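Local coordinates for protein glucoamylase (Thermoanaerobacterium thermosaccharolyticum, PDB 1LF9) that hydrolyses terminal alpha-1,4-linked glucose units from the non-reducing ends of starch-like chains, releasing beta-D-glucose, and probably also cleaves isomaltose, at residues 318-323 with 647-652; 437-442 with 502-507; 132-137 with 243-248. All coordinates share one frame; numbering follows the deposited sequence.

Contact 1 (318-323 with 647-652); sequences IASLSI and DSASPL. With AC1 (4,6-dideoxy-4-{[(1S,4R,5S,6S)-4,5,6-trihydroxy-3-(hydroxymethyl)cyclohex-2-en-1-yl]amino}-alpha-D-glucopyranose), chain C.
Ser-320 and Leu-652 bring the two loops together with their CA atoms 5.2 Å apart, and the chains stay close as far as Ser-322 and Ala-649; neither segment is regular helix or strand. Two features shape the backbones: Leu-321 is the centre of an inverse gamma turn, and a cis peptide bond precedes Pro-651. A chi1 of 175° swings the Ser-320 hydroxyl opposite the backbone N and across to the other main chain, its OG donating to Pro-651 O at 2.7 Å from above the carbonyl plane. The same OG accepts a bond from Ser-322 OG at 2.9 Å, and Ser-322 OG accepts the N-H of Ser-650 at 3.2 Å. The result is a relay of two hydroxyls strung between two backbone groups of 647-652. An alanine in place of Ser-320 would remove one of these hydroxyls and would probably leave Pro-651 O without its hydroxyl donor and Ser-322 OG, still bound to Ser-650 N, without its acceptor. These loops of the (alpha/alpha)6 barrel of family 15 line the active-site pocket: Ala-319 CB lies 3.3 Å from O6B of the bound AC1, and Leu-652 CD1 comes to 3.7 Å from the same hydroxyl. Leu-652 is the N-cap residue of helix 653-668. Ala-649 CB packs against both serine hydroxyls, 3.6 Å from Ser-322 OG, while Ser-650 OG bonds to the backbone of Ala-35 and Lys-37.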
loop_
_atom_site.group_PDB
_atom_site.type_symbol
_atom_site.label_atom_id
_atom_site.label_comp_id
_atom_site.label_asym_id
_atom_site.label_seq_id
_atom_site.Cartn_x
_atom_site.Cartn_y
_atom_site.Cartn_z
ATOM N N ILE A 318 5.225 4.751 2.660
ATOM C CA ILE A 318 3.780 4.890 2.536
ATOM C C ILE A 318 3.083 3.656 3.063
ATOM O O ILE A 318 3.707 2.614 3.232
ATOM C CB ILE A 318 3.356 5.102 1.068
ATOM C CG1 ILE A 318 3.896 3.965 0.196
ATOM C CG2 ILE A 318 3.847 6.462 0.575
ATOM C CD1 ILE A 318 3.386 4.002 -1.239
ATOM N N ALA A 319 1.785 3.779 3.315
ATOM C CA ALA A 319 0.994 2.670 3.830
ATOM C C ALA A 319 0.718 1.601 2.771
ATOM O O ALA A 319 0.762 0.399 3.058
ATOM C CB ALA A 319 -0.321 3.197 4.392
ATOM N N SER A 320 0.441 2.045 1.545
ATOM C CA SER A 320 0.133 1.137 0.443
ATOM C C SER A 320 0.224 1.829 -0.913
ATOM O O SER A 320 -0.242 2.959 -1.086
ATOM C CB SER A 320 -1.274 0.570 0.625
ATOM O OG SER A 320 -1.649 -0.221 -0.484
ATOM N N LEU A 321 0.814 1.140 -1.885
ATOM C CA LEU A 321 0.960 1.699 -3.213
ATOM C C LEU A 321 -0.295 1.421 -4.034
ATOM O O LEU A 321 -0.239 0.804 -5.090
ATOM C CB LEU A 321 2.209 1.121 -3.899
ATOM C CG LEU A 321 2.755 1.908 -5.098
ATOM C CD1 LEU A 321 2.889 3.394 -4.770
ATOM C CD2 LEU A 321 4.106 1.348 -5.480
ATOM N N SER A 322 -1.432 1.879 -3.523
ATOM C CA SER A 322 -2.704 1.706 -4.207
ATOM C C SER A 322 -3.681 2.798 -3.799
ATOM O O SER A 322 -3.397 3.611 -2.918
ATOM C CB SER A 322 -3.316 0.338 -3.889
ATOM O OG SER A 322 -3.661 0.218 -2.517
ATOM N N ILE A 323 -4.833 2.802 -4.461
ATOM C CA ILE A 323 -5.910 3.745 -4.191
ATOM C C ILE A 323 -7.125 2.836 -3.970
ATOM O O ILE A 323 -7.767 2.400 -4.926
ATOM C CB ILE A 323 -6.120 4.672 -5.408
ATOM C CG1 ILE A 323 -4.816 5.421 -5.696
ATOM C CG2 ILE A 323 -7.260 5.661 -5.143
ATOM C CD1 ILE A 323 -4.791 6.144 -7.021
ATOM N N ASP A 647 -11.771 -5.093 -2.546
ATOM C CA ASP A 647 -11.169 -4.042 -3.360
ATOM C C ASP A 647 -10.541 -2.975 -2.457
ATOM O O ASP A 647 -10.397 -1.815 -2.844
ATOM C CB ASP A 647 -12.219 -3.436 -4.302
ATOM C CG ASP A 647 -11.611 -2.521 -5.363
ATOM O OD1 ASP A 647 -10.425 -2.711 -5.723
ATOM O OD2 ASP A 647 -12.327 -1.618 -5.854
ATOM N N SER A 648 -10.176 -3.386 -1.244
ATOM C CA SER A 648 -9.527 -2.498 -0.287
ATOM C C SER A 648 -8.050 -2.382 -0.669
ATOM O O SER A 648 -7.577 -3.071 -1.568
ATOM C CB SER A 648 -9.679 -3.048 1.142
ATOM O OG SER A 648 -9.225 -4.395 1.234
ATOM N N ALA A 649 -7.319 -1.513 0.016
ATOM C CA ALA A 649 -5.903 -1.313 -0.289
ATOM C C ALA A 649 -5.038 -2.580 -0.273
ATOM O O ALA A 649 -5.206 -3.464 0.571
ATOM C CB ALA A 649 -5.311 -0.285 0.676
ATOM N N SER A 650 -4.105 -2.644 -1.216
ATOM C CA SER A 650 -3.165 -3.748 -1.313
ATOM C C SER A 650 -1.987 -3.290 -2.174
ATOM O O SER A 650 -2.168 -2.534 -3.139
ATOM C CB SER A 650 -3.816 -4.993 -1.927
ATOM O OG SER A 650 -3.680 -5.011 -3.334
ATOM N N PRO A 651 -0.756 -3.665 -1.785
ATOM C CA PRO A 651 -0.475 -4.470 -0.587
ATOM C C PRO A 651 -0.601 -3.543 0.623
ATOM O O PRO A 651 -0.279 -2.363 0.529
ATOM C CB PRO A 651 0.985 -4.901 -0.779
ATOM C CG PRO A 651 1.294 -4.583 -2.243
ATOM C CD PRO A 651 0.489 -3.362 -2.513
ATOM N N LEU A 652 -1.093 -4.046 1.749
ATOM C CA LEU A 652 -1.161 -3.194 2.931
ATOM C C LEU A 652 0.170 -3.426 3.619
ATOM O O LEU A 652 0.369 -4.459 4.267
ATOM C CB LEU A 652 -2.309 -3.590 3.861
ATOM C CG LEU A 652 -2.430 -2.663 5.079
ATOM C CD1 LEU A 652 -2.785 -1.251 4.611
ATOM C CD2 LEU A 652 -3.499 -3.184 6.038
HETATM C C1 AC1 C . -11.211 6.078 6.703
HETATM O O2 AC1 C . -12.508 5.119 8.501
HETATM C C2 AC1 C . -11.353 4.897 7.690
HETATM C C4A AC1 C . -4.057 3.039 9.168
HETATM C C3 AC1 C . -10.060 4.739 8.548
HETATM O O3 AC1 C . -10.245 3.636 9.445
HETATM C C4 AC1 C . -8.868 4.489 7.593
HETATM N N4A AC1 C . -7.604 4.300 8.374
HETATM C C5 AC1 C . -8.739 5.759 6.623
HETATM O O5 AC1 C . -10.018 5.930 5.861
HETATM C C6 AC1 C . -7.620 5.645 5.609
HETATM C C1B AC1 C . -6.949 2.981 8.075
HETATM C C2B AC1 C . -6.546 2.222 9.379
HETATM O O2B AC1 C . -7.699 2.118 10.184
HETATM C C3B AC1 C . -5.359 2.919 10.097
HETATM O O3B AC1 C . -5.009 2.213 11.262
HETATM O O4 AC1 C . -3.307 4.123 9.683
HETATM C C5B AC1 C . -4.394 3.198 7.645
HETATM C C7B AC1 C . -5.716 3.182 7.167
HETATM C C6B AC1 C . -3.245 3.366 6.655
HETATM O O6B AC1 C . -2.781 2.071 6.240
#

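Contact 2 (437-442 with 502-507); sequences WEEIGG and YIRIAG. With AC1 (4,6-dideoxy-4-{[(1S,4R,5S,6S)-4,5,6-trihydroxy-3-(hydroxymethyl)cyclohex-2-en-1-yl]amino}-alpha-D-glucopyranose), chain C; GLC (alpha-D-glucopyranose), chain B.
Arg-504 reaches from its loop to the edge of Trp-437 and to the carboxylate of Glu-439. From CB onward the chain is straight: CG stands anti to the backbone N (chi1 174°), and CG, CD and NE continue in an extended line that carries the guanidinium towards 437-442. NE approaches the indole at CD1. CZ lies beneath a methyl group, since Ile-440 CG2 sits 3.9 Å above the guanidinium plane, over its centre. NH1 meets the indole at its edge, 3.7 Å from Trp-437 CD1, with the ring and guanidinium planes 51° apart. Arg-504 NH1 forms a salt bridge to Glu-439 OE1 at 2.9 Å, using the anti side of the carboxylate, and another to Glu-435. NH2 completes the link through a water, which accepts from it and donates to the same OE1.

The two loops belong to the (alpha/alpha)6 barrel of glycosyl hydrolase family 15, whose loops line the active-site pocket; 437-442 carries Glu-438, probably the proton donor, and Glu-435 is the likely proton acceptor. Glu-438 OE1 lies 2.5 Å from the bridging amine N4A of AC1, which donates to it. Glu-439 OE2 accepts AC1 O2 at 2.7 Å and is also salt-bridged to Arg-575, while OE1 holds the arginine, so Arg-504 probably steadies this sugar-binding carboxylate from the second shell. Trp-437 O receives AC1 O3 at 2.6 Å.

Farther from the sugar, Ile-440 and Ile-505 lie alongside each other, their CG2 methyls 3.9 Å apart. Ile-505 CD1 rests against the backbone of Gly-441 and Gly-442, and Gly-442 brings its CA close to Ala-506 O, where a side chain would collide with that carbonyl.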
loop_
_atom_site.group_PDB
_atom_site.type_symbol
_atom_site.label_atom_id
_atom_site.label_comp_id
_atom_site.label_asym_id
_atom_site.label_seq_id
_atom_site.Cartn_x
_atom_site.Cartn_y
_atom_site.Cartn_z
ATOM N N TRP A 437 -7.973 3.484 14.417
ATOM C CA TRP A 437 -8.797 3.329 13.219
ATOM C C TRP A 437 -9.183 4.715 12.670
ATOM O O TRP A 437 -9.889 4.826 11.676
ATOM C CB TRP A 437 -10.043 2.501 13.526
ATOM C CG TRP A 437 -9.761 1.092 14.000
ATOM C CD1 TRP A 437 -10.545 0.349 14.829
ATOM C CD2 TRP A 437 -8.649 0.248 13.640
ATOM N NE1 TRP A 437 -10.003 -0.895 15.006
ATOM C CE2 TRP A 437 -8.840 -0.987 14.290
ATOM C CE3 TRP A 437 -7.514 0.416 12.830
ATOM C CZ2 TRP A 437 -7.941 -2.057 14.158
ATOM C CZ3 TRP A 437 -6.618 -0.647 12.699
ATOM C CH2 TRP A 437 -6.842 -1.869 13.361
ATOM N N GLU A 438 -8.710 5.764 13.344
ATOM C CA GLU A 438 -8.917 7.155 12.918
ATOM C C GLU A 438 -10.363 7.627 12.876
ATOM O O GLU A 438 -10.715 8.457 12.040
ATOM C CB GLU A 438 -8.299 7.342 11.528
ATOM C CG GLU A 438 -6.972 6.628 11.358
ATOM C CD GLU A 438 -6.231 7.053 10.108
ATOM O OE1 GLU A 438 -6.467 6.465 9.030
ATOM O OE2 GLU A 438 -5.420 7.996 10.203
ATOM N N GLU A 439 -11.202 7.150 13.786
ATOM C CA GLU A 439 -12.599 7.548 13.723
ATOM C C GLU A 439 -13.244 8.124 14.972
ATOM O O GLU A 439 -14.192 8.889 14.860
ATOM C CB GLU A 439 -13.420 6.352 13.252
ATOM C CG GLU A 439 -12.737 5.569 12.149
ATOM C CD GLU A 439 -13.395 4.240 11.879
ATOM O OE1 GLU A 439 -13.722 3.518 12.852
ATOM O OE2 GLU A 439 -13.557 3.906 10.689
ATOM N N ILE A 440 -12.749 7.778 16.155
ATOM C CA ILE A 440 -13.395 8.258 17.363
ATOM C C ILE A 440 -12.424 8.550 18.503
ATOM O O ILE A 440 -11.383 7.904 18.625
ATOM C CB ILE A 440 -14.476 7.227 17.808
ATOM C CG1 ILE A 440 -15.256 7.757 19.012
ATOM C CG2 ILE A 440 -13.818 5.875 18.097
ATOM C CD1 ILE A 440 -16.405 6.856 19.436
ATOM N N GLY A 441 -12.778 9.533 19.329
ATOM C CA GLY A 441 -11.933 9.927 20.443
ATOM C C GLY A 441 -12.402 9.351 21.760
ATOM O O GLY A 441 -13.496 8.809 21.848
ATOM N N GLY A 442 -11.564 9.475 22.782
ATOM C CA GLY A 442 -11.897 8.951 24.091
ATOM C C GLY A 442 -10.733 8.168 24.669
ATOM O O GLY A 442 -9.584 8.350 24.266
ATOM N N TYR A 502 -12.594 -5.311 28.047
ATOM C CA TYR A 502 -12.127 -4.003 27.603
ATOM C C TYR A 502 -13.028 -3.642 26.437
ATOM O O TYR A 502 -13.330 -4.491 25.598
ATOM C CB TYR A 502 -10.679 -4.055 27.098
ATOM C CG TYR A 502 -9.644 -4.236 28.179
ATOM C CD1 TYR A 502 -8.988 -5.457 28.348
ATOM C CD2 TYR A 502 -9.345 -3.196 29.063
ATOM C CE1 TYR A 502 -8.064 -5.643 29.369
ATOM C CE2 TYR A 502 -8.422 -3.372 30.092
ATOM C CZ TYR A 502 -7.788 -4.598 30.241
ATOM O OH TYR A 502 -6.892 -4.780 31.272
ATOM N N ILE A 503 -13.472 -2.393 26.381
ATOM C CA ILE A 503 -14.327 -1.986 25.281
ATOM C C ILE A 503 -13.443 -1.297 24.264
ATOM O O ILE A 503 -12.288 -0.994 24.561
ATOM C CB ILE A 503 -15.455 -1.032 25.764
ATOM C CG1 ILE A 503 -14.870 0.282 26.298
ATOM C CG2 ILE A 503 -16.285 -1.739 26.840
ATOM C CD1 ILE A 503 -15.933 1.299 26.757
ATOM N N ARG A 504 -13.963 -1.064 23.062
ATOM C CA ARG A 504 -13.177 -0.397 22.031
ATOM C C ARG A 504 -12.713 0.985 22.479
ATOM O O ARG A 504 -11.552 1.343 22.302
ATOM C CB ARG A 504 -13.971 -0.234 20.739
ATOM C CG ARG A 504 -13.210 0.579 19.706
ATOM C CD ARG A 504 -14.066 0.901 18.507
ATOM N NE ARG A 504 -13.325 1.656 17.504
ATOM C CZ ARG A 504 -13.886 2.228 16.450
ATOM N NH1 ARG A 504 -13.149 2.896 15.576
ATOM N NH2 ARG A 504 -15.197 2.134 16.277
ATOM N N ILE A 505 -13.623 1.767 23.045
ATOM C CA ILE A 505 -13.265 3.104 23.505
ATOM C C ILE A 505 -14.319 3.697 24.445
ATOM O O ILE A 505 -15.515 3.613 24.186
ATOM C CB ILE A 505 -13.040 4.048 22.306
ATOM C CG1 ILE A 505 -12.422 5.362 22.788
ATOM C CG2 ILE A 505 -14.356 4.307 21.597
ATOM C CD1 ILE A 505 -11.705 6.131 21.706
ATOM N N ALA A 506 -13.859 4.280 25.545
ATOM C CA ALA A 506 -14.750 4.883 26.525
ATOM C C ALA A 506 -14.895 6.371 26.211
ATOM O O ALA A 506 -13.902 7.091 26.108
ATOM C CB ALA A 506 -14.192 4.681 27.932
ATOM N N GLY A 507 -16.136 6.816 26.049
ATOM C CA GLY A 507 -16.394 8.210 25.727
ATOM C C GLY A 507 -16.127 9.153 26.877
ATOM O O GLY A 507 -15.919 10.346 26.665
HETATM C C1 AC1 C . -11.211 6.078 6.703
HETATM O O2 AC1 C . -12.508 5.119 8.501
HETATM C C2 AC1 C . -11.353 4.897 7.690
HETATM C C4A AC1 C . -4.057 3.039 9.168
HETATM C C3 AC1 C . -10.060 4.739 8.548
HETATM O O3 AC1 C . -10.245 3.636 9.445
HETATM C C4 AC1 C . -8.868 4.489 7.593
HETATM N N4A AC1 C . -7.604 4.300 8.374
HETATM C C5 AC1 C . -8.739 5.759 6.623
HETATM O O5 AC1 C . -10.018 5.930 5.861
HETATM C C6 AC1 C . -7.620 5.645 5.609
HETATM C C1B AC1 C . -6.949 2.981 8.075
HETATM C C2B AC1 C . -6.546 2.222 9.379
HETATM O O2B AC1 C . -7.699 2.118 10.184
HETATM C C3B AC1 C . -5.359 2.919 10.097
HETATM O O3B AC1 C . -5.009 2.213 11.262
HETATM O O4 AC1 C . -3.307 4.123 9.683
HETATM C C5B AC1 C . -4.394 3.198 7.645
HETATM C C7B AC1 C . -5.716 3.182 7.167
HETATM C C6B AC1 C . -3.245 3.366 6.655
HETATM O O6B AC1 C . -2.781 2.071 6.240
HETATM C C1 GLC B . -12.137 11.358 6.416
HETATM C C2 GLC B . -12.246 10.340 5.231
HETATM C C3 GLC B . -12.365 8.912 5.858
HETATM C C4 GLC B . -11.049 8.622 6.689
HETATM C C5 GLC B . -10.966 9.656 7.792
HETATM C C6 GLC B . -9.667 9.458 8.599
HETATM O O2 GLC B . -13.391 10.657 4.458
HETATM O O3 GLC B . -12.479 7.998 4.803
HETATM O O4 GLC B . -11.055 7.317 7.374
HETATM O O5 GLC B . -10.961 11.019 7.205
HETATM O O6 GLC B . -9.792 10.043 9.867
HETATM O O HOH W 1 -16.060 4.254 14.403
#

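Contact 3 (132-137 with 243-248); sequences SLIMKA and EFEIVL
Phe-244 turns its ring towards the neighbouring strand because CG lies between the backbone N and the carbonyl carbon (chi1 49°), which places one ring face against Ala-137 O and CZ 4.0 Å from Ala-137 CB. Beside it, the Met-135 side chain runs out extended through chi2 and bends only at chi3 (66°), bringing CE to 3.8 Å from Ile-246 CG1. Leu-133 and Leu-248 join them on this face, meeting through their CB atoms, and Phe-77 and Val-72 of strand 70-80 pack over it. Lys-136 lies on the face of Ile-134 and Val-247, where the end of Glu-243 comes up to it in a long salt bridge, Lys-136 NZ to Glu-243 OE1 3.4 Å. Ile-134 CG2 packs near the carboxylate of Glu-245, and helix 254-265 lies against Ile-134 and Val-247.

Six backbone hydrogen bonds tie the hydrogen-bonded pairs Leu-133 with Leu-248, Met-135 with Ile-246 and Ala-137 with Phe-244. The segment axes approach to 4.6 Å, with 163° between their directions, as neighbouring antiparallel strands of the N-terminal beta-sandwich, whose two antiparallel sheets face each other, consistent with its galactose-mutarotase-like clan.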
loop_
_atom_site.group_PDB
_atom_site.type_symbol
_atom_site.label_atom_id
_atom_site.label_comp_id
_atom_site.label_asym_id
_atom_site.label_seq_id
_atom_site.Cartn_x
_atom_site.Cartn_y
_atom_site.Cartn_z
ATOM N N SER A 132 12.240 4.784 -16.519
ATOM C CA SER A 132 11.361 4.187 -17.508
ATOM C C SER A 132 10.857 2.820 -17.077
ATOM O O SER A 132 11.540 2.083 -16.362
ATOM C CB SER A 132 12.062 4.090 -18.868
ATOM O OG SER A 132 13.262 3.351 -18.794
ATOM N N LEU A 133 9.636 2.511 -17.504
ATOM C CA LEU A 133 8.988 1.241 -17.214
ATOM C C LEU A 133 9.086 0.382 -18.476
ATOM O O LEU A 133 8.841 0.862 -19.583
ATOM C CB LEU A 133 7.521 1.469 -16.840
ATOM C CG LEU A 133 6.650 0.238 -16.569
ATOM C CD1 LEU A 133 7.241 -0.594 -15.434
ATOM C CD2 LEU A 133 5.242 0.699 -16.229
ATOM N N ILE A 134 9.433 -0.886 -18.300
ATOM C CA ILE A 134 9.603 -1.793 -19.423
ATOM C C ILE A 134 8.629 -2.959 -19.387
ATOM O O ILE A 134 8.428 -3.582 -18.344
ATOM C CB ILE A 134 11.036 -2.368 -19.428
ATOM C CG1 ILE A 134 12.054 -1.232 -19.333
ATOM C CG2 ILE A 134 11.260 -3.197 -20.682
ATOM C CD1 ILE A 134 13.397 -1.654 -18.755
ATOM N N MET A 135 8.031 -3.254 -20.535
ATOM C CA MET A 135 7.104 -4.374 -20.651
ATOM C C MET A 135 7.346 -5.144 -21.939
ATOM O O MET A 135 7.048 -4.653 -23.028
ATOM C CB MET A 135 5.642 -3.908 -20.640
ATOM C CG MET A 135 4.656 -5.048 -20.921
ATOM S SD MET A 135 2.924 -4.544 -21.131
ATOM C CE MET A 135 3.048 -3.596 -22.664
ATOM N N LYS A 136 7.900 -6.346 -21.816
ATOM C CA LYS A 136 8.120 -7.184 -22.983
ATOM C C LYS A 136 6.850 -8.012 -23.097
ATOM O O LYS A 136 6.368 -8.560 -22.105
ATOM C CB LYS A 136 9.330 -8.102 -22.790
ATOM C CG LYS A 136 9.659 -8.969 -24.007
ATOM C CD LYS A 136 10.927 -9.783 -23.790
ATOM C CE LYS A 136 11.280 -10.616 -25.013
ATOM N NZ LYS A 136 12.513 -11.434 -24.798
ATOM N N ALA A 137 6.295 -8.084 -24.298
ATOM C CA ALA A 137 5.071 -8.836 -24.508
ATOM C C ALA A 137 5.122 -9.636 -25.795
ATOM O O ALA A 137 5.771 -9.236 -26.761
ATOM C CB ALA A 137 3.885 -7.880 -24.547
ATOM N N GLU A 243 6.390 -10.657 -30.831
ATOM C CA GLU A 243 7.012 -10.385 -29.540
ATOM C C GLU A 243 7.733 -9.042 -29.625
ATOM O O GLU A 243 8.655 -8.869 -30.426
ATOM C CB GLU A 243 8.003 -11.492 -29.182
ATOM C CG GLU A 243 8.516 -11.415 -27.753
ATOM C CD GLU A 243 9.294 -12.653 -27.345
ATOM O OE1 GLU A 243 9.652 -12.767 -26.152
ATOM O OE2 GLU A 243 9.547 -13.512 -28.217
ATOM N N PHE A 244 7.318 -8.096 -28.790
ATOM C CA PHE A 244 7.894 -6.757 -28.810
ATOM C C PHE A 244 8.198 -6.205 -27.427
ATOM O O PHE A 244 7.944 -6.851 -26.415
ATOM C CB PHE A 244 6.931 -5.815 -29.525
ATOM C CG PHE A 244 5.518 -5.926 -29.032
ATOM C CD1 PHE A 244 4.753 -7.060 -29.316
ATOM C CD2 PHE A 244 4.961 -4.919 -28.251
ATOM C CE1 PHE A 244 3.460 -7.186 -28.829
ATOM C CE2 PHE A 244 3.663 -5.039 -27.757
ATOM C CZ PHE A 244 2.910 -6.172 -28.046
ATOM N N GLU A 245 8.737 -4.992 -27.401
ATOM C CA GLU A 245 9.086 -4.340 -26.151
ATOM C C GLU A 245 8.509 -2.935 -26.069
ATOM O O GLU A 245 8.799 -2.084 -26.908
ATOM C CB GLU A 245 10.605 -4.266 -26.002
ATOM C CG GLU A 245 11.064 -3.723 -24.660
ATOM C CD GLU A 245 12.576 -3.734 -24.512
ATOM O OE1 GLU A 245 13.197 -4.783 -24.791
ATOM O OE2 GLU A 245 13.144 -2.700 -24.105
ATOM N N ILE A 246 7.691 -2.697 -25.048
ATOM C CA ILE A 246 7.092 -1.389 -24.834
ATOM C C ILE A 246 7.800 -0.704 -23.670
ATOM O O ILE A 246 8.062 -1.316 -22.634
ATOM C CB ILE A 246 5.588 -1.493 -24.509
ATOM C CG1 ILE A 246 4.850 -2.190 -25.654
ATOM C CG2 ILE A 246 5.015 -0.094 -24.279
ATOM C CD1 ILE A 246 4.957 -1.476 -26.991
ATOM N N VAL A 247 8.118 0.570 -23.850
ATOM C CA VAL A 247 8.797 1.328 -22.820
ATOM C C VAL A 247 8.042 2.620 -22.537
ATOM O O VAL A 247 7.554 3.280 -23.455
ATOM C CB VAL A 247 10.246 1.672 -23.246
ATOM C CG1 VAL A 247 10.941 2.476 -22.154
ATOM C CG2 VAL A 247 11.019 0.392 -23.539
ATOM N N LEU A 248 7.930 2.955 -21.253
ATOM C CA LEU A 248 7.264 4.174 -20.815
ATOM C C LEU A 248 8.307 4.956 -20.036
ATOM O O LEU A 248 8.812 4.488 -19.009
ATOM C CB LEU A 248 6.074 3.850 -19.911
ATOM C CG LEU A 248 5.262 5.048 -19.405
ATOM C CD1 LEU A 248 4.672 5.807 -20.591
ATOM C CD2 LEU A 248 4.160 4.566 -18.473
#

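How the contacts relate
From the N terminus, contact 3 comes first: it joins neighbouring strands of the N-terminal beta-sandwich, 132-141 and 243-251, and closes a loop of 105 residues, about half of them in strands. Contact 1 opens later, at 318-323, and closes only at 647-652, joining two loops of the (alpha/alpha)6 barrel across 323 residues. Contact 2 is nested inside that span and joins two further barrel loops at the active site, its own loop of 59 residues being mostly helix. No loops cross. Contacts 1 and 2 do not touch, their nearest atoms being about 8 Å apart, yet both reach the bound AC1. The centre of contact 3 is about 49 Å from that of contact 2.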